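Local structure of cytochrome P450 (Rhodococcus erythropolis, 3WEC) at residues 158-162 against 172-176; 181-185 against 199-204. The protein is a haem-dependent cytochrome P450 monooxygenase that hydroxylates the quinoline nitrogen of aurachin alkaloids, a step essential to their antibiotic activity. One frame throughout, in Å; residues are numbered along the deposited sequence.

Contact 1 of 2, residues 158-162 against 172-176; sequences VEVLS and RGRFS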
loop_
_atom_site.group_PDB
_atom_site.type_symbol
_atom_site.label_atom_id
_atom_site.label_comp_id
_atom_site.label_asym_id
_atom_site.label_seq_id
_atom_site.Cartn_x
_atom_site.Cartn_y
_atom_site.Cartn_z
ATOM N N VAL A 158 -9.109 8.856 -2.500
ATOM C CA VAL A 158 -9.033 9.882 -3.559
ATOM C C VAL A 158 -9.522 11.237 -3.025
ATOM O O VAL A 158 -8.956 12.273 -3.346
ATOM C CB VAL A 158 -9.850 9.528 -4.853
ATOM C CG1 VAL A 158 -10.057 10.795 -5.703
ATOM C CG2 VAL A 158 -9.152 8.440 -5.681
ATOM N N GLU A 159 -10.576 11.240 -2.220
ATOM C CA GLU A 159 -11.078 12.483 -1.712
ATOM C C GLU A 159 -10.067 13.036 -0.723
ATOM O O GLU A 159 -9.730 14.226 -0.782
ATOM C CB GLU A 159 -12.468 12.309 -1.102
ATOM C CG GLU A 159 -13.279 13.591 -0.931
ATOM C CD GLU A 159 -13.263 14.525 -2.153
ATOM O OE1 GLU A 159 -12.509 14.270 -3.135
ATOM O OE2 GLU A 159 -14.009 15.538 -2.136
ATOM N N VAL A 160 -9.518 12.167 0.128
ATOM C CA VAL A 160 -8.598 12.633 1.180
ATOM C C VAL A 160 -7.289 13.223 0.629
ATOM O O VAL A 160 -6.817 14.300 1.077
ATOM C CB VAL A 160 -8.265 11.522 2.206
ATOM C CG1 VAL A 160 -7.222 12.013 3.196
ATOM C CG2 VAL A 160 -9.514 11.073 2.984
ATOM N N LEU A 161 -6.707 12.514 -0.333
ATOM C CA LEU A 161 -5.472 12.916 -0.938
ATOM C C LEU A 161 -5.614 14.192 -1.754
ATOM O O LEU A 161 -4.736 15.073 -1.704
ATOM C CB LEU A 161 -4.896 11.767 -1.772
ATOM C CG LEU A 161 -4.457 10.566 -0.914
ATOM C CD1 LEU A 161 -4.160 9.336 -1.749
ATOM C CD2 LEU A 161 -3.221 10.960 -0.112
ATOM N N SER A 162 -6.732 14.314 -2.476
ATOM C CA SER A 162 -7.067 15.567 -3.163
ATOM C C SER A 162 -6.988 16.743 -2.200
ATOM O O SER A 162 -6.552 17.821 -2.572
ATOM C CB SER A 162 -8.468 15.523 -3.751
ATOM O OG SER A 162 -8.548 16.425 -4.838
ATOM N N ARG A 172 -10.477 18.858 -9.579
ATOM C CA ARG A 172 -10.816 17.680 -8.788
ATOM C C ARG A 172 -11.204 16.492 -9.669
ATOM O O ARG A 172 -10.694 15.373 -9.470
ATOM C CB ARG A 172 -11.851 17.986 -7.704
ATOM C CG ARG A 172 -11.321 18.888 -6.586
ATOM C CD ARG A 172 -11.799 18.372 -5.230
ATOM N NE ARG A 172 -12.554 19.376 -4.470
ATOM C CZ ARG A 172 -13.529 19.094 -3.600
ATOM N NH1 ARG A 172 -13.888 17.826 -3.373
ATOM N NH2 ARG A 172 -14.170 20.088 -2.968
ATOM N N GLY A 173 -12.085 16.762 -10.638
ATOM C CA GLY A 173 -12.442 15.836 -11.706
ATOM C C GLY A 173 -11.210 15.271 -12.405
ATOM O O GLY A 173 -11.138 14.062 -12.646
ATOM N N ARG A 174 -10.223 16.122 -12.697
ATOM C CA ARG A 174 -9.002 15.691 -13.410
ATOM C C ARG A 174 -8.130 14.793 -12.509
ATOM O O ARG A 174 -7.641 13.740 -12.923
ATOM C CB ARG A 174 -8.211 16.902 -13.979
ATOM C CG ARG A 174 -8.548 17.279 -15.435
ATOM C CD ARG A 174 -8.307 18.746 -15.824
ATOM N NE ARG A 174 -6.967 18.991 -16.376
ATOM C CZ ARG A 174 -6.121 19.957 -15.976
ATOM N NH1 ARG A 174 -6.448 20.831 -15.021
ATOM N NH2 ARG A 174 -4.922 20.042 -16.534
ATOM N N PHE A 175 -7.938 15.226 -11.271
ATOM C CA PHE A 175 -7.212 14.453 -10.301
ATOM C C PHE A 175 -7.813 13.067 -10.023
ATOM O O PHE A 175 -7.080 12.069 -9.915
ATOM C CB PHE A 175 -7.093 15.238 -9.000
ATOM C CG PHE A 175 -6.440 14.481 -7.925
ATOM C CD1 PHE A 175 -5.044 14.457 -7.825
ATOM C CD2 PHE A 175 -7.203 13.716 -7.028
ATOM C CE1 PHE A 175 -4.419 13.709 -6.822
ATOM C CE2 PHE A 175 -6.574 12.977 -6.035
ATOM C CZ PHE A 175 -5.191 12.961 -5.944
ATOM N N SER A 176 -9.127 13.012 -9.869
ATOM C CA SER A 176 -9.809 11.767 -9.606
ATOM C C SER A 176 -9.696 10.828 -10.813
ATOM O O SER A 176 -9.549 9.627 -10.650
ATOM C CB SER A 176 -11.275 12.047 -9.259
ATOM O OG SER A 176 -12.000 10.849 -9.242
HETATM O O HOH W 1 -10.373 14.939 -6.497
#

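Contact 2 of 2, residues 181-185 against 199-204; sequences LVAGV and RRSAAI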
loop_
_atom_site.group_PDB
_atom_site.type_symbol
_atom_site.label_atom_id
_atom_site.label_comp_id
_atom_site.label_asym_id
_atom_site.label_seq_id
_atom_site.Cartn_x
_atom_site.Cartn_y
_atom_site.Cartn_z
ATOM N N LEU A 181 -6.555 5.855 -13.191
ATOM C CA LEU A 181 -5.575 5.250 -14.090
ATOM C C LEU A 181 -4.262 4.940 -13.332
ATOM O O LEU A 181 -3.593 3.926 -13.569
ATOM C CB LEU A 181 -5.248 6.242 -15.182
ATOM C CG LEU A 181 -6.239 6.389 -16.393
ATOM C CD1 LEU A 181 -6.997 5.107 -16.595
ATOM C CD2 LEU A 181 -7.129 7.615 -16.249
ATOM N N VAL A 182 -3.835 5.821 -12.459
ATOM C CA VAL A 182 -2.513 5.511 -11.871
ATOM C C VAL A 182 -2.553 4.455 -10.784
ATOM O O VAL A 182 -1.538 3.812 -10.584
ATOM C CB VAL A 182 -1.667 6.725 -11.431
ATOM C CG1 VAL A 182 -1.254 7.571 -12.635
ATOM C CG2 VAL A 182 -2.362 7.572 -10.388
ATOM N N ALA A 183 -3.697 4.248 -10.113
ATOM C CA ALA A 183 -3.742 3.377 -8.888
ATOM C C ALA A 183 -3.066 2.037 -9.076
ATOM O O ALA A 183 -2.397 1.636 -8.171
ATOM C CB ALA A 183 -5.150 3.158 -8.335
ATOM N N GLY A 184 -3.206 1.370 -10.239
ATOM C CA GLY A 184 -2.622 -0.006 -10.427
ATOM C C GLY A 184 -1.102 -0.050 -10.720
ATOM O O GLY A 184 -0.448 -1.120 -10.762
ATOM N N VAL A 185 -0.534 1.127 -10.899
ATOM C CA VAL A 185 0.875 1.323 -11.118
ATOM C C VAL A 185 1.666 1.022 -9.806
ATOM O O VAL A 185 2.876 0.997 -9.801
ATOM C CB VAL A 185 1.009 2.772 -11.679
ATOM C CG1 VAL A 185 2.238 3.557 -11.205
ATOM C CG2 VAL A 185 0.779 2.781 -13.203
ATOM N N ARG A 199 -2.943 4.092 -21.993
ATOM C CA ARG A 199 -3.871 4.938 -21.229
ATOM C C ARG A 199 -3.332 5.324 -19.827
ATOM O O ARG A 199 -3.629 6.400 -19.258
ATOM C CB ARG A 199 -5.112 4.132 -21.033
ATOM C CG ARG A 199 -6.381 4.908 -20.867
ATOM C CD ARG A 199 -7.238 4.418 -22.003
ATOM N NE ARG A 199 -8.645 4.309 -21.678
ATOM C CZ ARG A 199 -9.606 4.441 -22.607
ATOM N NH1 ARG A 199 -9.275 4.742 -23.846
ATOM N NH2 ARG A 199 -10.884 4.343 -22.281
ATOM N N ARG A 200 -2.526 4.434 -19.282
ATOM C CA ARG A 200 -2.035 4.544 -17.896
ATOM C C ARG A 200 -0.754 5.342 -17.910
ATOM O O ARG A 200 -0.496 6.170 -17.021
ATOM C CB ARG A 200 -1.716 3.142 -17.433
ATOM C CG ARG A 200 -1.960 2.810 -15.978
ATOM C CD ARG A 200 -3.104 1.843 -15.880
ATOM N NE ARG A 200 -2.726 0.657 -15.131
ATOM C CZ ARG A 200 -3.549 -0.332 -14.800
ATOM N NH1 ARG A 200 -4.834 -0.324 -15.101
ATOM N NH2 ARG A 200 -3.062 -1.372 -14.183
ATOM N N SER A 201 0.090 5.032 -18.888
ATOM C CA SER A 201 1.253 5.849 -19.255
ATOM C C SER A 201 0.930 7.303 -19.539
ATOM O O SER A 201 1.636 8.190 -19.091
ATOM C CB SER A 201 1.943 5.266 -20.500
ATOM O OG SER A 201 3.058 4.515 -20.057
ATOM N N ALA A 202 -0.115 7.561 -20.311
ATOM C CA ALA A 202 -0.486 8.953 -20.515
ATOM C C ALA A 202 -0.756 9.576 -19.143
ATOM O O ALA A 202 -0.409 10.717 -18.902
ATOM C CB ALA A 202 -1.674 9.098 -21.446
ATOM N N ALA A 203 -1.292 8.810 -18.205
ATOM C CA ALA A 203 -1.768 9.430 -16.993
ATOM C C ALA A 203 -0.605 9.673 -16.002
ATOM O O ALA A 203 -0.631 10.608 -15.168
ATOM C CB ALA A 203 -2.893 8.587 -16.424
ATOM N N ILE A 204 0.436 8.856 -16.109
ATOM C CA ILE A 204 1.652 9.163 -15.421
ATOM C C ILE A 204 2.223 10.473 -15.950
ATOM O O ILE A 204 2.652 11.334 -15.151
ATOM C CB ILE A 204 2.691 7.999 -15.465
ATOM C CG1 ILE A 204 2.175 6.785 -14.663
ATOM C CG2 ILE A 204 4.085 8.449 -14.968
ATOM C CD1 ILE A 204 2.882 5.494 -15.047
#

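Contact 1 of 2, residues 158-162 against 172-176
Phe175 of helix 172-182 sets its ring against Val158, Leu161 and Ser162 of helix 155-165, and the other pairs are arranged round it. Its CG lies anti to the backbone N (chi1 176°), which sends the ring across the gap. One edge then meets the main chain: CE2 stands 3.7 Å from Val158 O, near the ring plane. Val158 and Leu161 add apolar contacts, with Val158 CG1 4.1 Å from Phe175 CE2 and Leu161 CB 4.3 Å from Phe175 CZ. Ser162 OG approaches the same ring obliquely. This hydroxyl is hydrogen-bonded to a water, 2.9 Å from Ser162 OG, which in turn donates to Arg172 O, so a water-mediated link from Ser162 OG to Arg172 O runs alongside the ring packing. Farther out, Glu159 starts off pointing away from the partner helix, but its chain bends at chi2 (45°) and brings the carboxylate back. Glu159 OE2 forms a salt bridge of 2.6 Å with Arg172 NH1, reaching the guanidinium at its edge with the two planes 39° apart. Thr251 of helix 240-271 and Phe211 of helix 194-216 also touch the Phe175 side chain. Leu161 touches the haem, placing this packing of two successive helices beside the haem pocket within the helical body of the P450 fold.

Contact 2 of 2, residues 181-185 against 199-204
Leu181 and Ala203 make the tightest apolar pair between the end of helix 172-182 and helix 194-216, their CB atoms 3.5 Å apart. Ala203 points its methyl at the partner segment, and Leu181 CG also lies 3.9 Å from Arg199 O, one turn earlier in the helix. Val182 comes next along the chain. Its CG1, anti to the carbonyl carbon (chi1 -66°), touches Ile204 CG1 at 4.1 Å and also meets the carbonyl of Ala203. Val185 and Ile204 meet tip to tip, Val185 CG2 standing 3.9 Å from Ile204 CD1. The same Val185 methyl packs against Arg200 CG, the two side chains running past each other in opposite directions.

Arg200 bends at chi2 and chi3 and carries its methylene chain across the main chain of the opposite segment. Arg200 CG and CD each lie 3.1 Å from Leu181 O, close carbon-to-oxygen contacts and not hydrogen bonds, and the guanidinium end continues to Gly184, where NH2 lies 4.0 Å from Gly184 CA.

Behind this first shell, the turn is shaped by a backbone hydrogen bond of 2.9 Å from Val185 N to Val182 O, and the Val185 backbone is also hydrogen-bonded to Leu89. Pro87 packs on both Val185 and Arg200, while Leu248 and Gln255 of helix 240-271 back Val182. No hydrogen bond or salt bridge joins the two segments: carbon packs on carbon and on backbone carbonyl oxygens, with even the arginine contributing carbon surface while its charged end lies obliquely beside Gly184.

How the contacts relate
Read from the N terminus, the two contacts follow one another as separate closures, neither nested nor crossed. Contact 1 closes first, folding the start of helix 172-182 back on helix 155-165 across a nine-residue connection. The chain then runs the length of helix 172-182, and contact 2 closes at its far end, bringing helix 194-216 back across the thirteen intervening residues. Helix 172-182 is thus gripped at both ends by its neighbours in sequence, and helix 240-271 touches both contacts. They lie about 14 Å apart, centre to centre, and do not touch. The pair illustrates how consecutive helices can be tied in series, each to the next.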